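PDB 5Z39: G-protein interacting protein 1 from Dictyostelium discoideum, which probably binds heterotrimeric G proteins through their beta-gamma subunits and, in this TNFAIP8-like C-terminal part, holds a phospholipid within a bundle of helices. Local coordinates for residues A68-F73 and K160-E165; K8-E13 and I44-F49; I18-K23 and F152-A157. One frame throughout, in Å; residues are numbered along the deposited sequence.

Contact 1 (A68-F73 and K160-E165). With PEF (di-palmitoyl-3-sn-phosphatidylethanolamine), chain B.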
# COMPACT_ATOMS: atom_id res chain seq x y z
N ALA A 68 8.35 -1.29 -7.77
CA ALA A 68 7.18 -0.46 -8.06
C ALA A 68 6.63 0.17 -6.79
O ALA A 68 6.24 1.34 -6.80
CB ALA A 68 6.11 -1.29 -8.77
N LEU A 69 6.60 -0.60 -5.70
CA LEU A 69 6.14 -0.04 -4.42
C LEU A 69 7.03 1.10 -3.97
O LEU A 69 6.54 2.14 -3.52
CB LEU A 69 6.09 -1.14 -3.36
CG LEU A 69 4.90 -2.10 -3.40
CD1 LEU A 69 5.12 -3.25 -2.43
CD2 LEU A 69 3.61 -1.35 -3.08
N ARG A 70 8.35 0.93 -4.08
CA ARG A 70 9.27 2.00 -3.68
C ARG A 70 9.10 3.23 -4.55
O ARG A 70 9.16 4.36 -4.05
CB ARG A 70 10.71 1.50 -3.72
CG ARG A 70 11.01 0.44 -2.68
CD ARG A 70 12.40 -0.15 -2.85
NE ARG A 70 12.55 -1.36 -2.05
CZ ARG A 70 13.03 -1.38 -0.81
NH1 ARG A 70 13.42 -0.25 -0.23
NH2 ARG A 70 13.14 -2.53 -0.16
N ASP A 71 8.89 3.05 -5.86
CA ASP A 71 8.71 4.20 -6.74
C ASP A 71 7.41 4.93 -6.43
O ASP A 71 7.38 6.17 -6.42
CB ASP A 71 8.74 3.75 -8.20
CG ASP A 71 8.85 4.91 -9.16
OD1 ASP A 71 9.85 5.66 -9.09
OD2 ASP A 71 7.94 5.09 -10.00
N GLY A 72 6.33 4.19 -6.18
CA GLY A 72 5.08 4.83 -5.81
C GLY A 72 5.19 5.57 -4.48
O GLY A 72 4.63 6.66 -4.32
N PHE A 73 5.91 4.98 -3.52
CA PHE A 73 6.10 5.66 -2.24
C PHE A 73 6.92 6.93 -2.41
O PHE A 73 6.61 7.96 -1.79
CB PHE A 73 6.77 4.72 -1.24
CG PHE A 73 5.95 3.50 -0.90
CD1 PHE A 73 4.61 3.43 -1.24
CD2 PHE A 73 6.53 2.42 -0.24
CE1 PHE A 73 3.86 2.31 -0.94
CE2 PHE A 73 5.78 1.30 0.07
CZ PHE A 73 4.44 1.24 -0.28
N LYS A 160 10.57 4.80 5.53
CA LYS A 160 11.43 3.80 6.14
C LYS A 160 11.29 2.43 5.50
O LYS A 160 12.14 1.57 5.74
CB LYS A 160 11.17 3.72 7.65
CG LYS A 160 9.81 3.16 8.02
CD LYS A 160 9.42 3.59 9.42
CE LYS A 160 10.51 3.29 10.43
NZ LYS A 160 10.23 3.92 11.75
N TYR A 161 10.26 2.20 4.69
CA TYR A 161 10.24 0.99 3.87
C TYR A 161 11.21 1.12 2.71
O TYR A 161 11.86 0.14 2.33
CB TYR A 161 8.83 0.71 3.36
CG TYR A 161 8.77 -0.49 2.43
CD1 TYR A 161 8.71 -1.78 2.94
CD2 TYR A 161 8.80 -0.33 1.05
CE1 TYR A 161 8.67 -2.88 2.10
CE2 TYR A 161 8.76 -1.42 0.20
CZ TYR A 161 8.69 -2.69 0.73
OH TYR A 161 8.65 -3.78 -0.10
N THR A 162 11.31 2.32 2.13
CA THR A 162 12.26 2.57 1.06
C THR A 162 13.71 2.54 1.55
O THR A 162 14.62 2.55 0.72
CB THR A 162 11.97 3.92 0.40
OG1 THR A 162 12.02 4.96 1.38
CG2 THR A 162 10.59 3.90 -0.24
N GLN A 163 13.93 2.49 2.86
CA GLN A 163 15.27 2.34 3.41
C GLN A 163 15.66 0.88 3.61
O GLN A 163 16.85 0.56 3.59
CB GLN A 163 15.37 3.09 4.74
CG GLN A 163 14.87 4.52 4.69
CD GLN A 163 14.83 5.17 6.06
OE1 GLN A 163 15.49 4.71 6.99
NE2 GLN A 163 14.05 6.23 6.19
N ILE A 164 14.68 -0.00 3.81
CA ILE A 164 14.93 -1.43 3.93
C ILE A 164 15.04 -2.04 2.54
O ILE A 164 14.04 -2.46 1.96
CB ILE A 164 13.82 -2.13 4.74
CG1 ILE A 164 13.56 -1.39 6.05
CG2 ILE A 164 14.19 -3.58 5.01
CD1 ILE A 164 12.41 -1.96 6.85
N GLU A 165 16.25 -2.07 1.99
CA GLU A 165 16.45 -2.64 0.67
C GLU A 165 16.26 -4.16 0.71
O GLU A 165 16.89 -4.85 1.52
CB GLU A 165 17.84 -2.29 0.14
CG GLU A 165 17.87 -2.00 -1.36
CD GLU A 165 16.99 -0.82 -1.74
OE1 GLU A 165 16.97 0.18 -0.98
OE2 GLU A 165 16.32 -0.89 -2.79
C2 PEF B . 9.60 -5.98 4.92
C1 PEF B . 10.65 -6.85 5.60
N PEF B . 12.13 -11.78 2.98
C3 PEF B . 9.84 -5.98 3.41
C4 PEF B . 12.02 -10.23 4.86
C5 PEF B . 12.18 -11.68 4.43
C10 PEF B . 7.30 -5.35 5.04
C11 PEF B . 5.99 -5.57 4.32
C12 PEF B . 5.38 -4.22 3.94
C13 PEF B . 4.23 -4.40 2.95
C14 PEF B . 3.99 -3.12 2.15
C15 PEF B . 2.67 -2.45 2.53
C16 PEF B . 1.61 -2.67 1.46
C17 PEF B . 0.47 -1.66 1.59
C18 PEF B . 0.89 -0.29 1.06
C19 PEF B . -0.18 0.76 1.37
C20 PEF B . 0.37 2.16 1.14
C21 PEF B . 0.30 2.56 -0.33
C22 PEF B . -0.92 3.43 -0.58
C23 PEF B . -0.81 4.77 0.15
C24 PEF B . -2.09 5.58 -0.04
C25 PEF B . -1.91 7.03 0.32
C30 PEF B . 8.60 -7.79 2.26
C31 PEF B . 8.60 -8.12 0.79
C32 PEF B . 7.15 -8.14 0.32
C33 PEF B . 6.96 -7.31 -0.94
C34 PEF B . 5.55 -6.73 -1.02
C35 PEF B . 4.48 -7.79 -0.80
C36 PEF B . 3.43 -7.75 -1.91
C37 PEF B . 2.02 -7.77 -1.35
C38 PEF B . 1.66 -6.42 -0.73
C39 PEF B . 0.32 -6.47 -0.01
C40 PEF B . -0.85 -6.20 -0.95
C41 PEF B . -1.49 -4.84 -0.69
C42 PEF B . -0.63 -3.69 -1.22
C43 PEF B . -1.47 -2.44 -1.48
C44 PEF B . -0.62 -1.33 -2.07
C45 PEF B . -1.47 -0.22 -2.65
O4 PEF B . 7.55 -4.27 5.54
O5 PEF B . 7.58 -7.94 2.92
O2 PEF B . 8.26 -6.44 5.15
O3 PEF B . 9.81 -7.31 2.92
O1P PEF B . 10.41 -9.57 8.27
O2P PEF B . 12.45 -8.41 7.16
O3P PEF B . 10.08 -7.91 6.37
O4P PEF B . 11.12 -10.20 5.96
P PEF B . 11.06 -9.01 7.03
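Arg70 of helix 63-81 reaches across to the C-terminal tail that follows Tyr161, in the all-helical TNFAIP8-like domain whose interior holds the phosphatidylethanolamine. Its chain, extended from CG to NE, carries the guanidinium among the backbone carbonyls of residues 161-164. NH2 donates to the carbonyl O of Ile164, the central residue of an inverse gamma turn, though the modelled separation is implausibly short and its detail doubtful. NH1 makes a weak bond to the same oxygen, and Thr162 O lies in the guanidinium plane, 3.2 Å from Arg70 NH1. Glu165 brings OE2 over one face; its OE1, 3.7 Å from Arg70 NH1 and well out of the guanidinium plane, makes a long ion pair of charges alone. Tyr161 CE2 lies over the opposite face. NE has a salt bridge of its own to Asp66, a second acidic partner.

The ring of Tyr161, swung opposite the backbone N (chi1 176°), stands between helix 63-81 and the lipid. Tyr161 CD2 lies at the edge of the Phe73 ring, 3.6 Å from Phe73 CE2, and the two planes stand at 75°. The tyrosine hydroxyl makes a weak bond to Asp66. With alanine in place of Tyr161, the edge of Phe73 and the CG of Arg70 would probably lose their neighbour and a gap would open beside the lipid glycerol. Thr162 adds a methyl, CG2, 4.0 Å from Phe73 CB. On the lipid side, Tyr161 CE1 lies 3.6 Å from glycerol carbon C3, which sits at the edge of the tyrosine ring.

Contact 2 (K8-E13 and I44-F49); sequences KLIPEE and ILIKVF. With PEF (di-palmitoyl-3-sn-phosphatidylethanolamine), chain B.
Leu9, Ile10 and Pro11 pack on Leu45, Ile46 and Phe49 of helix 31-53, where the segment leading into helix 12-28 crosses the headgroup end of the lipid cavity in this TNFAIP8-like helical bundle. Pro11 occupies the N-cap position of helix 12-28, and Arg15, one turn on, ties the approach down by bonding to Lys8 O.

The aliphatic packing centres on two isoleucine ends. Ile10 CD1 lies 3.6 Å from Ile46 CD1 and is met by Leu45 CD2 as well, the side chains of Ile10 and Leu45 crossing at about a right angle. Ile10 CG1 stands anti to the carbonyl carbon (chi1 -60°), and the second bend at chi2 (-78°) turns CD1 toward the helix. Ile46 CD1 also touches Leu9 CB at 3.5 Å, so this one methyl joins two successive residues of the 8-13 segment.

The aromatic contacts belong to Phe49. Ile10 CD1 approaches the Phe49 ring at its edge, 4.2 Å from Phe49 CE2, and Pro11 CD comes within 3.6 Å of that carbon.

Lipid contacts complete the set. Pro11 lies beside the phosphate, while Leu45 directs its two methyls at the acyl chains: CD2 at C11 of one, and CD1 3.8 Å from C35 of the other. Phe49 lies beside the ester groups, with lipid O2 in the plane of its ring at the edge, 3.7 Å from Phe49 CZ.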
# COMPACT_ATOMS: atom_id res chain seq x y z
N LYS A 8 0.79 -10.17 14.48
CA LYS A 8 2.05 -10.59 15.08
C LYS A 8 2.99 -11.20 14.04
O LYS A 8 4.21 -11.05 14.15
CB LYS A 8 1.80 -11.59 16.21
N LEU A 9 2.45 -11.88 13.03
CA LEU A 9 3.28 -12.46 11.98
C LEU A 9 3.75 -11.42 10.96
O LEU A 9 4.25 -11.81 9.90
CB LEU A 9 2.52 -13.57 11.27
CG LEU A 9 2.02 -14.72 12.15
CD1 LEU A 9 0.57 -15.03 11.82
CD2 LEU A 9 2.90 -15.94 11.96
N ILE A 10 3.60 -10.14 11.27
CA ILE A 10 3.99 -9.05 10.38
C ILE A 10 5.14 -8.30 11.04
O ILE A 10 5.14 -8.13 12.27
CB ILE A 10 2.80 -8.12 10.10
CG1 ILE A 10 1.66 -8.89 9.44
CG2 ILE A 10 3.21 -6.94 9.23
CD1 ILE A 10 1.87 -9.15 7.98
N PRO A 11 6.15 -7.85 10.29
CA PRO A 11 7.18 -6.99 10.88
C PRO A 11 6.58 -5.71 11.45
O PRO A 11 5.47 -5.31 11.10
CB PRO A 11 8.12 -6.70 9.70
CG PRO A 11 7.90 -7.82 8.76
CD PRO A 11 6.46 -8.23 8.91
N GLU A 12 7.34 -5.07 12.34
CA GLU A 12 6.85 -3.86 12.98
C GLU A 12 6.62 -2.74 11.97
O GLU A 12 5.67 -1.96 12.11
CB GLU A 12 7.82 -3.41 14.08
CG GLU A 12 7.51 -2.04 14.67
CD GLU A 12 6.35 -2.05 15.67
OE1 GLU A 12 5.35 -2.75 15.43
OE2 GLU A 12 6.45 -1.35 16.70
N GLU A 13 7.47 -2.66 10.95
CA GLU A 13 7.25 -1.68 9.89
C GLU A 13 5.95 -1.95 9.14
O GLU A 13 5.27 -1.02 8.72
CB GLU A 13 8.44 -1.66 8.92
CG GLU A 13 8.92 -3.03 8.47
CD GLU A 13 10.01 -3.60 9.37
OE1 GLU A 13 10.13 -3.14 10.52
OE2 GLU A 13 10.74 -4.50 8.91
N ILE A 44 -2.94 -11.05 2.52
CA ILE A 44 -1.98 -11.12 1.42
C ILE A 44 -0.56 -11.25 1.96
O ILE A 44 0.21 -12.12 1.53
CB ILE A 44 -2.10 -9.88 0.51
CG1 ILE A 44 -3.49 -9.81 -0.12
CG2 ILE A 44 -1.01 -9.88 -0.54
CD1 ILE A 44 -3.86 -8.42 -0.62
N LEU A 45 -0.19 -10.39 2.91
CA LEU A 45 1.18 -10.38 3.41
C LEU A 45 1.51 -11.68 4.14
O LEU A 45 2.63 -12.20 4.02
CB LEU A 45 1.40 -9.18 4.32
CG LEU A 45 2.75 -8.47 4.19
CD1 LEU A 45 3.04 -8.14 2.73
CD2 LEU A 45 2.79 -7.22 5.05
N ILE A 46 0.56 -12.22 4.91
CA ILE A 46 0.80 -13.49 5.59
C ILE A 46 1.01 -14.61 4.58
O ILE A 46 1.96 -15.40 4.69
CB ILE A 46 -0.36 -13.81 6.55
CG1 ILE A 46 -0.43 -12.78 7.68
CG2 ILE A 46 -0.20 -15.21 7.14
CD1 ILE A 46 0.89 -12.56 8.36
N LYS A 47 0.12 -14.70 3.59
CA LYS A 47 0.24 -15.76 2.59
C LYS A 47 1.54 -15.64 1.81
O LYS A 47 2.17 -16.65 1.49
CB LYS A 47 -0.96 -15.71 1.64
CG LYS A 47 -2.02 -16.76 1.93
CD LYS A 47 -1.48 -18.16 1.72
CE LYS A 47 -2.58 -19.21 1.84
NZ LYS A 47 -3.64 -19.05 0.81
N VAL A 48 1.97 -14.41 1.50
CA VAL A 48 3.23 -14.21 0.79
C VAL A 48 4.40 -14.63 1.67
O VAL A 48 5.29 -15.37 1.23
CB VAL A 48 3.36 -12.75 0.33
CG1 VAL A 48 4.79 -12.46 -0.10
CG2 VAL A 48 2.39 -12.47 -0.81
N PHE A 49 4.42 -14.16 2.92
CA PHE A 49 5.50 -14.52 3.84
C PHE A 49 5.60 -16.03 3.99
O PHE A 49 6.71 -16.58 4.03
CB PHE A 49 5.27 -13.86 5.20
CG PHE A 49 5.75 -12.44 5.28
CD1 PHE A 49 6.90 -12.05 4.62
CD2 PHE A 49 5.05 -11.50 6.02
CE1 PHE A 49 7.35 -10.74 4.69
CE2 PHE A 49 5.49 -10.19 6.09
CZ PHE A 49 6.64 -9.81 5.43
C2 PEF B . 9.60 -5.98 4.92
C1 PEF B . 10.65 -6.85 5.60
N PEF B . 12.13 -11.78 2.98
C3 PEF B . 9.84 -5.98 3.41
C4 PEF B . 12.02 -10.23 4.86
C5 PEF B . 12.18 -11.68 4.43
C10 PEF B . 7.30 -5.35 5.04
C11 PEF B . 5.99 -5.57 4.32
C12 PEF B . 5.38 -4.22 3.94
C13 PEF B . 4.23 -4.40 2.95
C14 PEF B . 3.99 -3.12 2.15
C15 PEF B . 2.67 -2.45 2.53
C16 PEF B . 1.61 -2.67 1.46
C17 PEF B . 0.47 -1.66 1.59
C18 PEF B . 0.89 -0.29 1.06
C19 PEF B . -0.18 0.76 1.37
C20 PEF B . 0.37 2.16 1.14
C21 PEF B . 0.30 2.56 -0.33
C22 PEF B . -0.92 3.43 -0.58
C23 PEF B . -0.81 4.77 0.15
C24 PEF B . -2.09 5.58 -0.04
C25 PEF B . -1.91 7.03 0.32
C30 PEF B . 8.60 -7.79 2.26
C31 PEF B . 8.60 -8.12 0.79
C32 PEF B . 7.15 -8.14 0.32
C33 PEF B . 6.96 -7.31 -0.94
C34 PEF B . 5.55 -6.73 -1.02
C35 PEF B . 4.48 -7.79 -0.80
C36 PEF B . 3.43 -7.75 -1.91
C37 PEF B . 2.02 -7.77 -1.35
C38 PEF B . 1.66 -6.42 -0.73
C39 PEF B . 0.32 -6.47 -0.01
C40 PEF B . -0.85 -6.20 -0.95
C41 PEF B . -1.49 -4.84 -0.69
C42 PEF B . -0.63 -3.69 -1.22
C43 PEF B . -1.47 -2.44 -1.48
C44 PEF B . -0.62 -1.33 -2.07
C45 PEF B . -1.47 -0.22 -2.65
O4 PEF B . 7.55 -4.27 5.54
O5 PEF B . 7.58 -7.94 2.92
O2 PEF B . 8.26 -6.44 5.15
O3 PEF B . 9.81 -7.31 2.92
O1P PEF B . 10.41 -9.57 8.27
O2P PEF B . 12.45 -8.41 7.16
O3P PEF B . 10.08 -7.91 6.37
O4P PEF B . 11.12 -10.20 5.96
P PEF B . 11.06 -9.01 7.03

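Contact 3 (I18-K23 and F152-A157). With PEF (di-palmitoyl-3-sn-phosphatidylethanolamine), chain B.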
# COMPACT_ATOMS: atom_id res chain seq x y z
N ILE A 18 0.47 -0.46 7.92
CA ILE A 18 -0.94 -0.84 7.85
C ILE A 18 -1.78 -0.01 8.81
O ILE A 18 -2.94 0.32 8.52
CB ILE A 18 -1.11 -2.35 8.11
CG1 ILE A 18 -0.42 -3.16 7.00
CG2 ILE A 18 -2.58 -2.73 8.18
CD1 ILE A 18 -0.38 -4.65 7.27
N GLY A 19 -1.22 0.35 9.97
CA GLY A 19 -1.96 1.18 10.91
C GLY A 19 -2.23 2.57 10.37
O GLY A 19 -3.36 3.06 10.41
N SER A 20 -1.19 3.22 9.85
CA SER A 20 -1.37 4.56 9.28
C SER A 20 -2.29 4.52 8.06
O SER A 20 -3.14 5.41 7.89
CB SER A 20 -0.01 5.16 8.92
OG SER A 20 0.76 4.27 8.13
N VAL A 21 -2.14 3.51 7.21
CA VAL A 21 -3.02 3.34 6.07
C VAL A 21 -4.47 3.22 6.53
O VAL A 21 -5.37 3.87 6.00
CB VAL A 21 -2.60 2.13 5.22
CG1 VAL A 21 -3.73 1.69 4.31
CG2 VAL A 21 -1.36 2.46 4.40
N LYS A 22 -4.70 2.38 7.55
CA LYS A 22 -6.06 2.19 8.06
C LYS A 22 -6.63 3.50 8.59
O LYS A 22 -7.80 3.81 8.37
CB LYS A 22 -6.08 1.12 9.14
CG LYS A 22 -7.47 0.83 9.68
CD LYS A 22 -7.43 -0.04 10.93
CE LYS A 22 -8.83 -0.25 11.49
NZ LYS A 22 -8.82 -0.95 12.80
N LYS A 23 -5.81 4.29 9.30
CA LYS A 23 -6.25 5.60 9.74
C LYS A 23 -6.67 6.47 8.55
O LYS A 23 -7.72 7.13 8.59
CB LYS A 23 -5.15 6.29 10.54
CG LYS A 23 -5.52 6.63 11.97
CD LYS A 23 -6.38 7.89 12.03
CE LYS A 23 -6.45 8.45 13.44
NZ LYS A 23 -7.12 9.78 13.47
N PHE A 152 1.23 12.52 7.65
CA PHE A 152 2.64 12.57 8.01
C PHE A 152 3.12 11.21 8.51
O PHE A 152 4.23 10.77 8.17
CB PHE A 152 2.87 13.65 9.06
CG PHE A 152 4.30 13.77 9.51
CD1 PHE A 152 5.22 14.50 8.76
CD2 PHE A 152 4.73 13.16 10.68
CE1 PHE A 152 6.53 14.61 9.17
CE2 PHE A 152 6.05 13.27 11.10
CZ PHE A 152 6.95 14.00 10.34
N LEU A 153 2.30 10.53 9.31
CA LEU A 153 2.67 9.20 9.80
C LEU A 153 2.75 8.20 8.66
O LEU A 153 3.63 7.33 8.64
CB LEU A 153 1.68 8.73 10.85
CG LEU A 153 1.78 9.38 12.24
CD1 LEU A 153 0.59 8.97 13.09
CD2 LEU A 153 3.09 8.99 12.90
N LEU A 154 1.83 8.29 7.70
CA LEU A 154 1.83 7.37 6.57
C LEU A 154 3.06 7.59 5.69
O LEU A 154 3.74 6.63 5.32
CB LEU A 154 0.55 7.52 5.76
CG LEU A 154 0.46 6.70 4.47
CD1 LEU A 154 0.80 5.24 4.74
CD2 LEU A 154 -0.93 6.82 3.86
N ILE A 155 3.34 8.84 5.33
CA ILE A 155 4.52 9.13 4.51
C ILE A 155 5.79 8.72 5.24
O ILE A 155 6.71 8.14 4.64
CB ILE A 155 4.54 10.62 4.11
CG1 ILE A 155 3.35 10.94 3.20
CG2 ILE A 155 5.84 10.98 3.43
CD1 ILE A 155 3.33 10.15 1.91
N SER A 156 5.86 9.00 6.54
CA SER A 156 7.01 8.56 7.33
C SER A 156 7.14 7.04 7.32
O SER A 156 8.26 6.52 7.31
CB SER A 156 6.90 9.08 8.76
OG SER A 156 6.96 10.50 8.79
N ALA A 157 6.02 6.32 7.33
CA ALA A 157 6.08 4.87 7.26
C ALA A 157 6.57 4.39 5.89
O ALA A 157 7.37 3.46 5.81
CB ALA A 157 4.70 4.27 7.58
C2 PEF B . 9.60 -5.98 4.92
C1 PEF B . 10.65 -6.85 5.60
N PEF B . 12.13 -11.78 2.98
C3 PEF B . 9.84 -5.98 3.41
C4 PEF B . 12.02 -10.23 4.86
C5 PEF B . 12.18 -11.68 4.43
C10 PEF B . 7.30 -5.35 5.04
C11 PEF B . 5.99 -5.57 4.32
C12 PEF B . 5.38 -4.22 3.94
C13 PEF B . 4.23 -4.40 2.95
C14 PEF B . 3.99 -3.12 2.15
C15 PEF B . 2.67 -2.45 2.53
C16 PEF B . 1.61 -2.67 1.46
C17 PEF B . 0.47 -1.66 1.59
C18 PEF B . 0.89 -0.29 1.06
C19 PEF B . -0.18 0.76 1.37
C20 PEF B . 0.37 2.16 1.14
C21 PEF B . 0.30 2.56 -0.33
C22 PEF B . -0.92 3.43 -0.58
C23 PEF B . -0.81 4.77 0.15
C24 PEF B . -2.09 5.58 -0.04
C25 PEF B . -1.91 7.03 0.32
C30 PEF B . 8.60 -7.79 2.26
C31 PEF B . 8.60 -8.12 0.79
C32 PEF B . 7.15 -8.14 0.32
C33 PEF B . 6.96 -7.31 -0.94
C34 PEF B . 5.55 -6.73 -1.02
C35 PEF B . 4.48 -7.79 -0.80
C36 PEF B . 3.43 -7.75 -1.91
C37 PEF B . 2.02 -7.77 -1.35
C38 PEF B . 1.66 -6.42 -0.73
C39 PEF B . 0.32 -6.47 -0.01
C40 PEF B . -0.85 -6.20 -0.95
C41 PEF B . -1.49 -4.84 -0.69
C42 PEF B . -0.63 -3.69 -1.22
C43 PEF B . -1.47 -2.44 -1.48
C44 PEF B . -0.62 -1.33 -2.07
C45 PEF B . -1.47 -0.22 -2.65
O4 PEF B . 7.55 -4.27 5.54
O5 PEF B . 7.58 -7.94 2.92
O2 PEF B . 8.26 -6.44 5.15
O3 PEF B . 9.81 -7.31 2.92
O1P PEF B . 10.41 -9.57 8.27
O2P PEF B . 12.45 -8.41 7.16
O3P PEF B . 10.08 -7.91 6.37
O4P PEF B . 11.12 -10.20 5.96
P PEF B . 11.06 -9.01 7.03
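The deep end of the lipid cavity is walled here by an antiparallel helix pair: Ser20 and Val21 of helix 12-28 against Leu154 of helix 148-161. The local axes approach to 8.6 Å and run at 146° to each other, and the backbones come nearest at Ser20 and Leu154, whose CA atoms are 5.0 Å apart. A small residue at this point suits so close an approach.

Ser20 points toward the other helix and sets its CB and OG against the Leu154 backbone, with Ser20 CB 3.7 Å from Leu154 CA. Its hydroxyl sits between the backbone N and the carbonyl carbon (chi1 51°), a position from which OG bonds back to Glu16 O and Leu17 O in the preceding turn. Its polar needs are met within its own helix, and across the contact Ser20 OG is met by carbon: Leu154 CD1 and, at 4.0 Å from OG, Ala157 CB.

Leu154 links protein and lipid through its two methyls. CD1 lies 3.5 Å from Val21 CG2, the two side chains meeting at a slant, while CD2 is 3.7 Å from C25, the terminal carbon of one palmitoyl chain. Val21 CG2 in turn touches C19 of that chain, so the tail passes along both residues. Leu153 adds a looser contact at the outer side. Beyond the pair, Lys23 forms a salt bridge with Asp150, a polar tie between the same two helices.

Across the two segments the contact is thus one of van der Waals packing: the buried serine oxygen finds its polar partners in its own helix, and the surface turned to the acyl chain is made of methyl groups, matched to a hydrocarbon tail.

Overall arrangement
All three contacts touch the same phosphatidylethanolamine at different levels. Contact 2 lies at the headgroup and esters, contact 1 beside the glycerol and along the tails, and contact 3 along the outer half of one palmitoyl chain to its tip. Contact 3 is buried; contacts 1 and 2 are partly buried. Helix 12-28 serves contacts 2 and 3 and helix 148-161 serves contacts 1 and 3, so contact 3 joins elements the others use separately. Contacts 1 and 2 meet where Ile164 packs on Glu13. Only contact 1 is bonded across its segments, by an arginine donating to a carbonyl of the C-terminal tail and paired, at long range, with a glutamate; contacts 2 and 3 rest on apolar packing.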